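Local coordinates for protein hexokinase (Schistosoma mansoni, PDB 1BDG) that catalyses the transfer of phosphate from ATP to glucose, mannose, fructose and other hexoses, giving hexose 6-phosphates at the entry to glycolysis, at residues A[52-57]-A[247-252]; A[73-78]-A[162-167]; A[142-147]-A[195-200]; A[152-157]-A[171-176]; A[216-221]-A[396-401]. All blocks are in the same frame, centred on the assembly; numbering follows the deposited sequence.

Contact 1 of 5, residues A[52-57]-A[247-252]; sequences KMFPSY and NTEWGA. With GLC (alpha-D-glucopyranose), chain B.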
# COMPACT_ATOMS: atom_id res chain seq x y z
N LYS A 52 6.60 8.93 10.04
CA LYS A 52 7.06 8.26 11.26
C LYS A 52 8.36 7.48 11.30
O LYS A 52 8.94 7.35 12.38
CB LYS A 52 5.95 7.39 11.83
CG LYS A 52 4.74 8.20 12.23
CD LYS A 52 5.10 9.17 13.32
CE LYS A 52 4.33 10.45 13.19
NZ LYS A 52 4.89 11.46 14.13
N MET A 53 8.76 6.89 10.17
CA MET A 53 10.01 6.14 10.05
C MET A 53 10.22 5.09 11.13
O MET A 53 11.32 4.99 11.68
CB MET A 53 11.21 7.10 10.10
CG MET A 53 11.18 8.24 9.11
SD MET A 53 11.32 7.68 7.44
CE MET A 53 12.97 7.92 7.22
N PHE A 54 9.20 4.27 11.38
CA PHE A 54 9.29 3.25 12.42
C PHE A 54 10.36 2.19 12.14
O PHE A 54 10.29 1.49 11.12
CB PHE A 54 7.97 2.50 12.59
CG PHE A 54 6.79 3.37 12.91
CD1 PHE A 54 6.64 3.92 14.17
CD2 PHE A 54 5.81 3.60 11.96
CE1 PHE A 54 5.51 4.67 14.49
CE2 PHE A 54 4.68 4.34 12.27
CZ PHE A 54 4.53 4.87 13.54
N PRO A 55 11.38 2.07 13.02
CA PRO A 55 12.39 1.04 12.76
C PRO A 55 11.69 -0.30 12.98
O PRO A 55 10.89 -0.45 13.90
CB PRO A 55 13.43 1.31 13.85
CG PRO A 55 12.62 1.91 14.94
CD PRO A 55 11.73 2.85 14.21
N SER A 56 11.94 -1.24 12.07
CA SER A 56 11.33 -2.56 12.14
C SER A 56 12.17 -3.57 12.94
O SER A 56 11.73 -4.69 13.19
CB SER A 56 11.16 -3.08 10.72
OG SER A 56 12.44 -3.31 10.15
N TYR A 57 13.39 -3.17 13.32
CA TYR A 57 14.31 -4.02 14.05
C TYR A 57 14.80 -5.24 13.25
O TYR A 57 15.33 -6.19 13.81
CB TYR A 57 13.75 -4.42 15.41
CG TYR A 57 13.95 -3.36 16.47
CD1 TYR A 57 13.01 -2.36 16.66
CD2 TYR A 57 15.08 -3.35 17.25
CE1 TYR A 57 13.20 -1.38 17.60
CE2 TYR A 57 15.29 -2.37 18.20
CZ TYR A 57 14.34 -1.38 18.37
OH TYR A 57 14.54 -0.38 19.31
N ASN A 247 10.51 1.34 8.30
CA ASN A 247 9.16 1.33 7.75
C ASN A 247 8.76 2.81 7.75
O ASN A 247 8.39 3.40 8.78
CB ASN A 247 8.22 0.52 8.64
CG ASN A 247 6.78 0.58 8.19
OD1 ASN A 247 6.46 1.02 7.10
ND2 ASN A 247 5.89 0.13 9.05
N THR A 248 8.89 3.43 6.58
CA THR A 248 8.61 4.85 6.40
C THR A 248 7.21 5.21 6.79
O THR A 248 7.02 6.15 7.56
CB THR A 248 8.86 5.26 4.94
OG1 THR A 248 7.89 4.64 4.10
CG2 THR A 248 10.25 4.83 4.51
N GLU A 249 6.24 4.47 6.27
CA GLU A 249 4.83 4.71 6.56
C GLU A 249 4.52 6.11 6.01
O GLU A 249 3.98 6.98 6.71
CB GLU A 249 4.59 4.57 8.06
CG GLU A 249 3.16 4.24 8.46
CD GLU A 249 2.62 2.93 7.88
OE1 GLU A 249 3.12 1.84 8.24
OE2 GLU A 249 1.67 3.00 7.09
N TRP A 250 4.86 6.29 4.73
CA TRP A 250 4.70 7.54 3.99
C TRP A 250 3.28 7.88 3.58
O TRP A 250 3.02 8.95 3.02
CB TRP A 250 5.62 7.56 2.76
CG TRP A 250 5.22 6.67 1.57
CD1 TRP A 250 4.02 6.06 1.35
CD2 TRP A 250 6.03 6.37 0.43
NE1 TRP A 250 4.03 5.40 0.16
CE2 TRP A 250 5.25 5.57 -0.44
CE3 TRP A 250 7.34 6.69 0.05
CZ2 TRP A 250 5.73 5.09 -1.67
CZ3 TRP A 250 7.82 6.22 -1.18
CH2 TRP A 250 7.01 5.43 -2.02
N GLY A 251 2.36 6.94 3.78
CA GLY A 251 0.98 7.23 3.44
C GLY A 251 0.55 8.45 4.23
O GLY A 251 -0.29 9.23 3.80
N ALA A 252 1.16 8.62 5.40
CA ALA A 252 0.85 9.75 6.25
C ALA A 252 1.41 11.09 5.79
O ALA A 252 1.14 12.09 6.43
CB ALA A 252 1.27 9.46 7.68
C1 GLC B . -1.22 1.31 4.50
C2 GLC B . -0.65 0.88 5.85
C3 GLC B . 0.82 0.55 5.70
C4 GLC B . 0.99 -0.51 4.62
C5 GLC B . 0.39 -0.01 3.32
C6 GLC B . 0.47 -1.04 2.21
O1 GLC B . -0.50 2.41 4.05
O2 GLC B . -0.79 1.93 6.81
O3 GLC B . 1.34 0.06 6.92
O4 GLC B . 2.36 -0.80 4.44
O5 GLC B . -0.99 0.28 3.53
O6 GLC B . -0.62 -1.94 2.26
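Glu249, a substrate-binding residue of the glucose pocket, meets the ring edge of Phe54 on its way to the sugar. Glu249 CB lies 4.2 Å from Phe54 CD2, and Glu249 CG is near the ring plane, 4.1 Å from Phe54 CE2. The chain leaves with CG anti to the backbone N (chi1 -157°) and bends at chi2 (59°), which turns the carboxylate to glucose. At the tip, Glu249 OE1 accepts from glucose O3 at 2.8 Å and Glu249 OE2 from glucose O2 at 2.7 Å. The two oxygens thus grip neighbouring hydroxyls. Asn247 ND2 also makes a weak bond to Glu249 OE1, while Asn247 OD1 is held by Asn223. Behind this, Phe54 and Asn247 form an antiparallel hydrogen-bonded pair, with Asn247 N 2.8 Å from Phe54 O. Met53 N reaches Thr248 O at 3.2 Å. Strand 54-55 is the edge of the six-stranded sheet beside strand 243-247; helix 23-41 packs on Met53 and Thr248, and strand 147-150 touches Phe54.

Contact 2 of 5, residues A[73-78]-A[162-167]; sequences LDLGGT and KGFSAD. With GLC (alpha-D-glucopyranose), chain B; SO4 (sulfate ion), chain C.
Lys162 and Gly76 make the polar link, with Lys162 NZ giving a weak hydrogen bond to Gly76 O at 3.1 Å. The same ammonium group binds glucose, with Lys162 NZ 2.8 Å from glucose O6 and 3.0 Å from glucose O5. Three oxygens therefore surround one nitrogen. The lysine chain is extended but for a bend at chi3 (-83°), which swings the amine between the sugar and the Gly76 carbonyl.

The apolar part is small. Leu75 CD1 meets the edge of the Phe164 ring, 4.1 Å from Phe164 CZ, and the two side chains run at a slant to each other. Trp160 stacks on Phe164, while Phe145 meets the Phe164 ring edge-to-face and makes a cation-pi contact with Lys162.

The anion contacts belong to the turn after the strand. Thr78 N donates to sulfate O2 at 2.7 Å, and Thr78 OG1 to sulfate O1 at 2.7 Å. The sulfate probably came from the crystallisation liquor. Its place in this glycine-rich DLGGT turn fits the phosphate-1 motif of the actin-like ATPase clan and a predicted ATP site.

Strand 68-75 leads into this turn and strand 80-87 leaves it; strand 137-143 pairs with 68-75 in the five-stranded sheet, and helix 112-129 touches Phe164 through Leu115.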
# COMPACT_ATOMS: atom_id res chain seq x y z
N LEU A 73 1.17 -15.35 8.14
CA LEU A 73 -0.14 -14.77 7.86
C LEU A 73 0.08 -13.47 7.11
O LEU A 73 1.19 -12.93 7.13
CB LEU A 73 -0.89 -14.48 9.17
CG LEU A 73 -1.38 -15.64 10.04
CD1 LEU A 73 -2.02 -15.11 11.31
CD2 LEU A 73 -2.41 -16.47 9.28
N ASP A 74 -0.96 -12.96 6.46
CA ASP A 74 -0.87 -11.69 5.73
C ASP A 74 -2.14 -10.94 6.09
O ASP A 74 -3.22 -11.50 5.92
CB ASP A 74 -0.82 -11.93 4.21
CG ASP A 74 -0.10 -10.82 3.45
OD1 ASP A 74 -0.01 -9.68 3.98
OD2 ASP A 74 0.40 -11.08 2.34
N LEU A 75 -2.03 -9.73 6.65
CA LEU A 75 -3.22 -8.95 7.02
C LEU A 75 -3.13 -7.45 6.69
O LEU A 75 -2.15 -6.78 7.03
CB LEU A 75 -3.59 -9.14 8.51
CG LEU A 75 -4.92 -8.52 8.99
CD1 LEU A 75 -6.10 -9.17 8.27
CD2 LEU A 75 -5.10 -8.66 10.49
N GLY A 76 -4.16 -6.92 6.02
CA GLY A 76 -4.17 -5.51 5.68
C GLY A 76 -4.30 -5.25 4.19
O GLY A 76 -5.00 -4.31 3.78
N GLY A 77 -3.63 -6.09 3.39
CA GLY A 77 -3.64 -5.97 1.94
C GLY A 77 -4.97 -6.28 1.29
O GLY A 77 -5.99 -6.32 1.98
N THR A 78 -4.96 -6.52 -0.02
CA THR A 78 -6.16 -6.82 -0.80
C THR A 78 -6.86 -8.09 -0.29
O THR A 78 -8.09 -8.15 -0.28
CB THR A 78 -5.87 -6.99 -2.33
OG1 THR A 78 -5.28 -5.79 -2.88
CG2 THR A 78 -7.18 -7.29 -3.07
N LYS A 162 -6.51 2.42 6.16
CA LYS A 162 -7.32 1.66 5.22
C LYS A 162 -8.78 1.45 5.62
O LYS A 162 -9.45 2.38 6.08
CB LYS A 162 -6.62 0.34 4.87
CG LYS A 162 -5.41 0.55 3.98
CD LYS A 162 -4.73 -0.72 3.58
CE LYS A 162 -3.80 -1.19 4.64
NZ LYS A 162 -2.78 -2.13 4.06
N GLY A 163 -9.30 0.24 5.42
CA GLY A 163 -10.69 -0.03 5.75
C GLY A 163 -10.95 -0.66 7.11
O GLY A 163 -12.03 -1.23 7.33
N PHE A 164 -9.98 -0.57 8.02
CA PHE A 164 -10.13 -1.16 9.35
C PHE A 164 -10.47 -0.13 10.43
O PHE A 164 -10.07 1.03 10.36
CB PHE A 164 -8.87 -1.90 9.75
CG PHE A 164 -8.66 -3.21 9.03
CD1 PHE A 164 -8.55 -3.25 7.64
CD2 PHE A 164 -8.49 -4.38 9.76
CE1 PHE A 164 -8.26 -4.46 6.98
CE2 PHE A 164 -8.21 -5.58 9.11
CZ PHE A 164 -8.09 -5.62 7.73
N SER A 165 -11.22 -0.59 11.44
CA SER A 165 -11.62 0.23 12.59
C SER A 165 -12.10 -0.66 13.71
O SER A 165 -13.12 -0.38 14.32
CB SER A 165 -12.72 1.24 12.22
OG SER A 165 -13.85 0.60 11.66
N ALA A 166 -11.40 -1.77 13.93
CA ALA A 166 -11.76 -2.70 14.99
C ALA A 166 -11.37 -2.04 16.31
O ALA A 166 -10.31 -1.43 16.42
CB ALA A 166 -11.02 -4.00 14.82
N ASP A 167 -12.25 -2.10 17.30
CA ASP A 167 -11.93 -1.50 18.58
C ASP A 167 -11.13 -2.49 19.41
O ASP A 167 -11.14 -3.68 19.15
CB ASP A 167 -13.20 -1.07 19.31
CG ASP A 167 -13.93 -2.23 19.95
OD1 ASP A 167 -14.39 -3.12 19.20
OD2 ASP A 167 -14.03 -2.26 21.20
C1 GLC B . -1.22 1.31 4.50
C2 GLC B . -0.65 0.88 5.85
C3 GLC B . 0.82 0.55 5.70
C4 GLC B . 0.99 -0.51 4.62
C5 GLC B . 0.39 -0.01 3.32
C6 GLC B . 0.47 -1.04 2.21
O1 GLC B . -0.50 2.41 4.05
O2 GLC B . -0.79 1.93 6.81
O3 GLC B . 1.34 0.06 6.92
O4 GLC B . 2.36 -0.80 4.44
O5 GLC B . -0.99 0.28 3.53
O6 GLC B . -0.62 -1.94 2.26
S SO4 C . -2.38 -5.41 -1.51
O1 SO4 C . -2.58 -5.46 -2.95
O2 SO4 C . -2.39 -6.74 -0.96
O3 SO4 C . -1.11 -4.79 -1.22
O4 SO4 C . -3.42 -4.64 -0.91

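Contact 3 of 5, residues A[142-147]-A[195-200]; sequences TFSFPC and VNDTVG. With GLC (alpha-D-glucopyranose), chain B.
Asn196 reaches across to Phe145 with its amide nitrogen; with Ser144 and Asp197 it binds substrate in the glucose pocket. The two hydrogens of Asn196 ND2 are shared among glucose O3 (3.3 Å, straight at 169°), a water and Phe145 O (3.2 Å, weak). The water donates to Phe143 O and Phe145 O. Asn196 OD1 accepts from Thr198 OG1 at 2.7 Å and Thr198 N at 3.3 Å; the latter is the capping bond of Asn196, the helix N-cap. Asp197 CG stands between the backbone N and the carbonyl carbon (chi1 53°), from where Asp197 OD1 accepts from glucose O4 at 2.7 Å and Asp197 OD2 from glucose O6 at 2.9 Å. Ser144 OG lies 3.1 Å from Asp197 OD2, but its proton may go to Leu75 O. Phe143 N donates to Val195 O at 2.8 Å. Thr142 and Val195 pair in parallel at the five-stranded sheet's edge. Helix 197-206 starts one residue on, after Asn196, and helix 435-444 packs on Thr142 and Val195.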
# COMPACT_ATOMS: atom_id res chain seq x y z
N THR A 142 2.64 -10.72 8.92
CA THR A 142 2.75 -9.54 8.07
C THR A 142 1.53 -8.70 8.40
O THR A 142 0.44 -8.96 7.89
CB THR A 142 2.69 -9.92 6.60
OG1 THR A 142 3.90 -10.58 6.24
CG2 THR A 142 2.49 -8.70 5.72
N PHE A 143 1.70 -7.75 9.32
CA PHE A 143 0.61 -6.87 9.74
C PHE A 143 0.80 -5.54 9.02
O PHE A 143 1.61 -4.71 9.44
CB PHE A 143 0.66 -6.68 11.25
CG PHE A 143 -0.56 -6.04 11.83
CD1 PHE A 143 -1.84 -6.52 11.51
CD2 PHE A 143 -0.45 -4.99 12.75
CE1 PHE A 143 -2.98 -5.96 12.11
CE2 PHE A 143 -1.57 -4.44 13.34
CZ PHE A 143 -2.85 -4.92 13.02
N SER A 144 0.07 -5.34 7.93
CA SER A 144 0.18 -4.14 7.12
C SER A 144 -0.25 -2.84 7.79
O SER A 144 -1.04 -2.09 7.21
CB SER A 144 -0.66 -4.30 5.85
OG SER A 144 -0.50 -5.58 5.29
N PHE A 145 0.28 -2.52 8.96
CA PHE A 145 -0.12 -1.27 9.60
C PHE A 145 1.03 -0.67 10.37
O PHE A 145 2.01 -1.35 10.67
CB PHE A 145 -1.34 -1.50 10.52
CG PHE A 145 -2.60 -1.87 9.77
CD1 PHE A 145 -3.34 -0.90 9.12
CD2 PHE A 145 -3.01 -3.19 9.68
CE1 PHE A 145 -4.46 -1.25 8.38
CE2 PHE A 145 -4.12 -3.54 8.94
CZ PHE A 145 -4.84 -2.57 8.30
N PRO A 146 0.95 0.64 10.68
CA PRO A 146 2.02 1.30 11.43
C PRO A 146 2.04 0.77 12.84
O PRO A 146 1.02 0.79 13.53
CB PRO A 146 1.59 2.76 11.41
CG PRO A 146 0.11 2.67 11.44
CD PRO A 146 -0.15 1.58 10.43
N CYS A 147 3.19 0.25 13.25
CA CYS A 147 3.40 -0.29 14.59
C CYS A 147 4.75 0.18 15.10
O CYS A 147 5.67 0.40 14.32
CB CYS A 147 3.43 -1.83 14.57
SG CYS A 147 1.93 -2.69 14.05
N VAL A 195 5.98 -8.25 11.19
CA VAL A 195 6.66 -7.60 10.10
C VAL A 195 5.60 -6.86 9.29
O VAL A 195 4.45 -7.29 9.21
CB VAL A 195 7.36 -8.67 9.22
CG1 VAL A 195 7.73 -8.11 7.86
CG2 VAL A 195 8.59 -9.20 9.93
N ASN A 196 5.97 -5.70 8.79
CA ASN A 196 5.08 -4.90 7.95
C ASN A 196 5.15 -5.49 6.51
O ASN A 196 6.12 -6.16 6.15
CB ASN A 196 5.55 -3.45 8.00
CG ASN A 196 4.63 -2.51 7.27
OD1 ASN A 196 4.89 -2.12 6.13
ND2 ASN A 196 3.55 -2.13 7.92
N ASP A 197 4.15 -5.25 5.68
CA ASP A 197 4.23 -5.80 4.33
C ASP A 197 5.42 -5.30 3.53
O ASP A 197 6.09 -6.09 2.88
CB ASP A 197 2.91 -5.65 3.54
CG ASP A 197 2.40 -4.22 3.50
OD1 ASP A 197 3.16 -3.26 3.69
OD2 ASP A 197 1.20 -4.04 3.24
N THR A 198 5.76 -4.02 3.62
CA THR A 198 6.90 -3.49 2.88
C THR A 198 8.16 -4.24 3.26
O THR A 198 8.93 -4.66 2.39
CB THR A 198 7.11 -2.04 3.19
OG1 THR A 198 7.05 -1.86 4.60
CG2 THR A 198 6.05 -1.20 2.53
N VAL A 199 8.34 -4.42 4.57
CA VAL A 199 9.50 -5.12 5.13
C VAL A 199 9.51 -6.56 4.60
O VAL A 199 10.53 -7.03 4.08
CB VAL A 199 9.47 -5.10 6.69
CG1 VAL A 199 10.77 -5.61 7.26
CG2 VAL A 199 9.23 -3.69 7.19
N GLY A 200 8.35 -7.21 4.65
CA GLY A 200 8.24 -8.57 4.14
C GLY A 200 8.61 -8.62 2.68
O GLY A 200 9.28 -9.54 2.23
C1 GLC B . -1.22 1.31 4.50
C2 GLC B . -0.65 0.88 5.85
C3 GLC B . 0.82 0.55 5.70
C4 GLC B . 0.99 -0.51 4.62
C5 GLC B . 0.39 -0.01 3.32
C6 GLC B . 0.47 -1.04 2.21
O1 GLC B . -0.50 2.41 4.05
O2 GLC B . -0.79 1.93 6.81
O3 GLC B . 1.34 0.06 6.92
O4 GLC B . 2.36 -0.80 4.44
O5 GLC B . -0.99 0.28 3.53
O6 GLC B . -0.62 -1.94 2.26
O HOH W 1 3.67 -3.43 10.79

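Contact 4 of 5, residues A[152-157]-A[171-176]; sequences LTHATL and GHNVAE
Asn173 and His154 both carry their CG anti to the backbone N (chi1 175° and -169°), and this lays the amide on the imidazole. Asn173 ND2 sits over the centre of the His154 ring, 3.2 Å above its plane. The two planes are 27° apart, a stacked pair, and Asn173 CB adds a CH-pi contact on the ring face. The other end of the amide bonds to backbone. Asn173 OD1 accepts from Ala155 N at 3.2 Å, with the donor above the carbonyl plane. Asn173 is at the N-cap of the helix, and Ala175 N gives Asn173 OD1 a weak capping bond at 3.0 Å. Two backbone bonds extend the junction: Leu157 N to His172 O and Gly171 N to Leu157 O, each 3.2 Å. Leu157 CB also meets Val174 CG2 at 4.1 Å. The contact thus joins strand 154-157 to the start of helix 174-183. Val174 packs on strand 137-143, Ala175 on strand 189-195, and Ala155 on the hairpin partner 147-150.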
# COMPACT_ATOMS: atom_id res chain seq x y z
N LEU A 152 11.44 -7.54 17.07
CA LEU A 152 10.52 -8.17 16.11
C LEU A 152 9.25 -8.79 16.70
O LEU A 152 8.19 -8.72 16.09
CB LEU A 152 11.26 -9.23 15.28
CG LEU A 152 12.17 -8.73 14.16
CD1 LEU A 152 12.77 -9.93 13.48
CD2 LEU A 152 11.38 -7.90 13.14
N THR A 153 9.34 -9.37 17.89
CA THR A 153 8.18 -10.00 18.49
C THR A 153 7.11 -9.13 19.12
O THR A 153 5.95 -9.51 19.16
CB THR A 153 8.58 -11.05 19.53
OG1 THR A 153 9.06 -10.39 20.72
CG2 THR A 153 9.68 -11.95 18.97
N HIS A 154 7.50 -7.98 19.64
CA HIS A 154 6.57 -7.07 20.30
C HIS A 154 6.27 -5.90 19.38
O HIS A 154 7.12 -5.01 19.22
CB HIS A 154 7.23 -6.54 21.59
CG HIS A 154 6.30 -5.81 22.51
ND1 HIS A 154 5.60 -4.69 22.12
CD2 HIS A 154 5.93 -6.06 23.78
CE1 HIS A 154 4.84 -4.28 23.12
NE2 HIS A 154 5.02 -5.10 24.14
N ALA A 155 5.07 -5.85 18.81
CA ALA A 155 4.69 -4.77 17.91
C ALA A 155 3.43 -4.11 18.43
O ALA A 155 2.49 -4.80 18.82
CB ALA A 155 4.46 -5.30 16.53
N THR A 156 3.40 -2.78 18.44
CA THR A 156 2.24 -2.05 18.93
C THR A 156 1.56 -1.24 17.80
O THR A 156 2.22 -0.51 17.08
CB THR A 156 2.62 -1.12 20.13
OG1 THR A 156 3.15 -1.92 21.21
CG2 THR A 156 1.41 -0.37 20.66
N LEU A 157 0.26 -1.43 17.62
CA LEU A 157 -0.48 -0.71 16.60
C LEU A 157 -0.46 0.76 16.99
O LEU A 157 -0.63 1.08 18.17
CB LEU A 157 -1.93 -1.21 16.52
CG LEU A 157 -2.81 -0.57 15.42
CD1 LEU A 157 -2.30 -0.92 14.02
CD2 LEU A 157 -4.25 -1.01 15.54
N GLY A 171 -3.07 0.77 20.14
CA GLY A 171 -2.41 0.99 21.41
C GLY A 171 -2.05 -0.30 22.10
O GLY A 171 -1.35 -0.27 23.11
N HIS A 172 -2.49 -1.42 21.54
CA HIS A 172 -2.21 -2.75 22.10
C HIS A 172 -1.09 -3.46 21.34
O HIS A 172 -0.75 -3.10 20.19
CB HIS A 172 -3.46 -3.64 22.04
CG HIS A 172 -4.59 -3.15 22.89
ND1 HIS A 172 -5.66 -2.45 22.39
CD2 HIS A 172 -4.81 -3.26 24.23
CE1 HIS A 172 -6.49 -2.14 23.37
NE2 HIS A 172 -5.99 -2.63 24.49
N ASN A 173 -0.53 -4.50 21.96
CA ASN A 173 0.51 -5.27 21.29
C ASN A 173 -0.20 -6.33 20.46
O ASN A 173 -0.74 -7.30 21.00
CB ASN A 173 1.46 -5.91 22.30
CG ASN A 173 2.49 -6.83 21.64
OD1 ASN A 173 2.53 -6.98 20.42
ND2 ASN A 173 3.34 -7.44 22.46
N VAL A 174 -0.24 -6.12 19.16
CA VAL A 174 -0.87 -7.06 18.24
C VAL A 174 -0.36 -8.51 18.33
O VAL A 174 -1.14 -9.45 18.22
CB VAL A 174 -0.73 -6.55 16.79
CG1 VAL A 174 -1.08 -7.65 15.81
CG2 VAL A 174 -1.60 -5.33 16.59
N ALA A 175 0.95 -8.69 18.51
CA ALA A 175 1.52 -10.04 18.59
C ALA A 175 0.91 -10.83 19.73
O ALA A 175 0.70 -12.04 19.64
CB ALA A 175 3.01 -9.97 18.75
N GLU A 176 0.62 -10.13 20.82
CA GLU A 176 0.05 -10.80 21.98
C GLU A 176 -1.42 -11.08 21.72
O GLU A 176 -1.94 -12.13 22.10
CB GLU A 176 0.25 -9.98 23.25
CG GLU A 176 -0.09 -10.75 24.52
CD GLU A 176 0.40 -10.06 25.80
OE1 GLU A 176 0.59 -8.81 25.77
OE2 GLU A 176 0.60 -10.78 26.83

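Contact 5 of 5, residues A[216-221]-A[396-401]; sequences LIVGTG and VGVDGS. With GLC (alpha-D-glucopyranose), chain B; SO4 (sulfate ion), chain C.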
# COMPACT_ATOMS: atom_id res chain seq x y z
N LEU A 216 8.73 -1.69 -2.04
CA LEU A 216 7.58 -0.82 -2.34
C LEU A 216 6.23 -1.50 -2.47
O LEU A 216 6.09 -2.48 -3.18
CB LEU A 216 7.87 -0.03 -3.62
CG LEU A 216 6.81 0.88 -4.24
CD1 LEU A 216 6.44 2.02 -3.29
CD2 LEU A 216 7.34 1.43 -5.54
N ILE A 217 5.22 -0.93 -1.82
CA ILE A 217 3.85 -1.45 -1.89
C ILE A 217 2.90 -0.41 -2.48
O ILE A 217 2.71 0.65 -1.91
CB ILE A 217 3.29 -1.86 -0.51
CG1 ILE A 217 4.00 -3.10 0.02
CG2 ILE A 217 1.82 -2.13 -0.61
CD1 ILE A 217 3.77 -4.35 -0.81
N VAL A 218 2.37 -0.69 -3.67
CA VAL A 218 1.43 0.21 -4.30
C VAL A 218 0.17 -0.61 -4.64
O VAL A 218 -0.04 -1.04 -5.78
CB VAL A 218 2.05 0.95 -5.55
CG1 VAL A 218 3.06 2.01 -5.08
CG2 VAL A 218 2.76 -0.02 -6.48
N GLY A 219 -0.62 -0.89 -3.61
CA GLY A 219 -1.83 -1.69 -3.78
C GLY A 219 -3.01 -1.03 -3.11
O GLY A 219 -3.29 0.13 -3.41
N THR A 220 -3.70 -1.74 -2.23
CA THR A 220 -4.85 -1.15 -1.53
C THR A 220 -4.35 0.13 -0.84
O THR A 220 -5.07 1.13 -0.74
CB THR A 220 -5.46 -2.14 -0.49
OG1 THR A 220 -6.01 -3.27 -1.19
CG2 THR A 220 -6.58 -1.48 0.30
N GLY A 221 -3.06 0.10 -0.49
CA GLY A 221 -2.40 1.22 0.16
C GLY A 221 -0.96 1.35 -0.31
O GLY A 221 -0.41 0.43 -0.89
N VAL A 396 14.59 -2.48 -6.41
CA VAL A 396 13.39 -2.13 -5.67
C VAL A 396 12.35 -3.24 -5.78
O VAL A 396 11.95 -3.60 -6.88
CB VAL A 396 12.79 -0.82 -6.27
CG1 VAL A 396 11.57 -0.37 -5.50
CG2 VAL A 396 13.85 0.26 -6.32
N GLY A 397 11.90 -3.78 -4.65
CA GLY A 397 10.92 -4.86 -4.69
C GLY A 397 9.51 -4.33 -4.66
O GLY A 397 9.14 -3.74 -3.67
N VAL A 398 8.71 -4.55 -5.70
CA VAL A 398 7.33 -4.01 -5.71
C VAL A 398 6.22 -5.04 -5.51
O VAL A 398 6.42 -6.24 -5.68
CB VAL A 398 6.97 -3.28 -7.05
CG1 VAL A 398 6.06 -2.11 -6.77
CG2 VAL A 398 8.19 -2.84 -7.83
N ASP A 399 5.04 -4.56 -5.17
CA ASP A 399 3.87 -5.41 -5.02
C ASP A 399 2.68 -4.48 -4.92
O ASP A 399 2.85 -3.30 -4.62
CB ASP A 399 3.95 -6.33 -3.79
CG ASP A 399 3.19 -7.64 -3.99
OD1 ASP A 399 2.52 -7.79 -5.03
OD2 ASP A 399 3.27 -8.53 -3.12
N GLY A 400 1.50 -4.99 -5.24
CA GLY A 400 0.29 -4.19 -5.18
C GLY A 400 -0.46 -4.15 -6.50
O GLY A 400 0.13 -3.98 -7.56
N SER A 401 -1.78 -4.26 -6.41
CA SER A 401 -2.68 -4.24 -7.56
C SER A 401 -2.37 -3.17 -8.57
O SER A 401 -2.53 -3.38 -9.77
CB SER A 401 -4.10 -4.02 -7.08
OG SER A 401 -4.33 -4.76 -5.91
C1 GLC B . -1.22 1.31 4.50
C2 GLC B . -0.65 0.88 5.85
C3 GLC B . 0.82 0.55 5.70
C4 GLC B . 0.99 -0.51 4.62
C5 GLC B . 0.39 -0.01 3.32
C6 GLC B . 0.47 -1.04 2.21
O1 GLC B . -0.50 2.41 4.05
O2 GLC B . -0.79 1.93 6.81
O3 GLC B . 1.34 0.06 6.92
O4 GLC B . 2.36 -0.80 4.44
O5 GLC B . -0.99 0.28 3.53
O6 GLC B . -0.62 -1.94 2.26
S SO4 C . -2.38 -5.41 -1.51
O1 SO4 C . -2.58 -5.46 -2.95
O2 SO4 C . -2.39 -6.74 -0.96
O3 SO4 C . -1.11 -4.79 -1.22
O4 SO4 C . -3.42 -4.64 -0.91
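Ile217 and Asp399 lie side by side on neighbouring parallel strands in the central sheet of the large subdomain, which has the fold of the actin-like ATPase clan. Ile217 CD1 touches Asp399 CB at 3.6 Å. With CG1 anti to the carbonyl carbon (chi1 -69°), Ile217 turns its CG2 branch to glucose C6 and sends CD1 across to the aspartate. On the other face Leu216 CD2 meets Val398 CG1 at 4.0 Å, the two side chains pointing the same way. Val218 CG2 lies 3.9 Å from Val398 CG1.

Backbone bonds hold this first shell. Leu216 N donates to Gly397 O at 2.7 Å, and Val218 N donates to Asp399 O at 2.8 Å. The bond from Asp399 N to Leu216 O is weak. The strand axes are inclined by 25°, and past their ends Gly219 CA and Gly400 CA are 3.6 Å apart.

Further out, Asp399 OD1 accepts from Gly400 N and forms a salt bridge with Lys404. Gly400 is the N-cap of helix 401-405. Helix 357-389 covers Leu216 and Val218, while helix 197-206 touches Ile217. The turn 219-221 fits the phosphate-2 motif of the clan, and it binds the sulfate: Thr220 OG1 donates to sulfate O4 at 2.9 Å.

How the contacts relate
Along the chain, contact 1 opens first and closes after contacts 2, 3 and 4; it alternates with contact 5, while contacts 2 and 3 also alternate. Contacts 1 and 5 belong to the six-stranded sheet, and contacts 2 and 3 reach the five-stranded sheet. Contact 3 lies where the predicted small and large subdomains meet. Its centre is about 9 Å from that of contact 1. Contact 4 lies farther out, about 24 Å between centres from contact 5, and packs on contact 3. Contacts 1, 2, 3 and 5 all touch glucose, and contacts 2 and 5 share the sulfate. Residues at the ends of strands from both sheets line one cleft, where sugar and probably ATP phosphates meet.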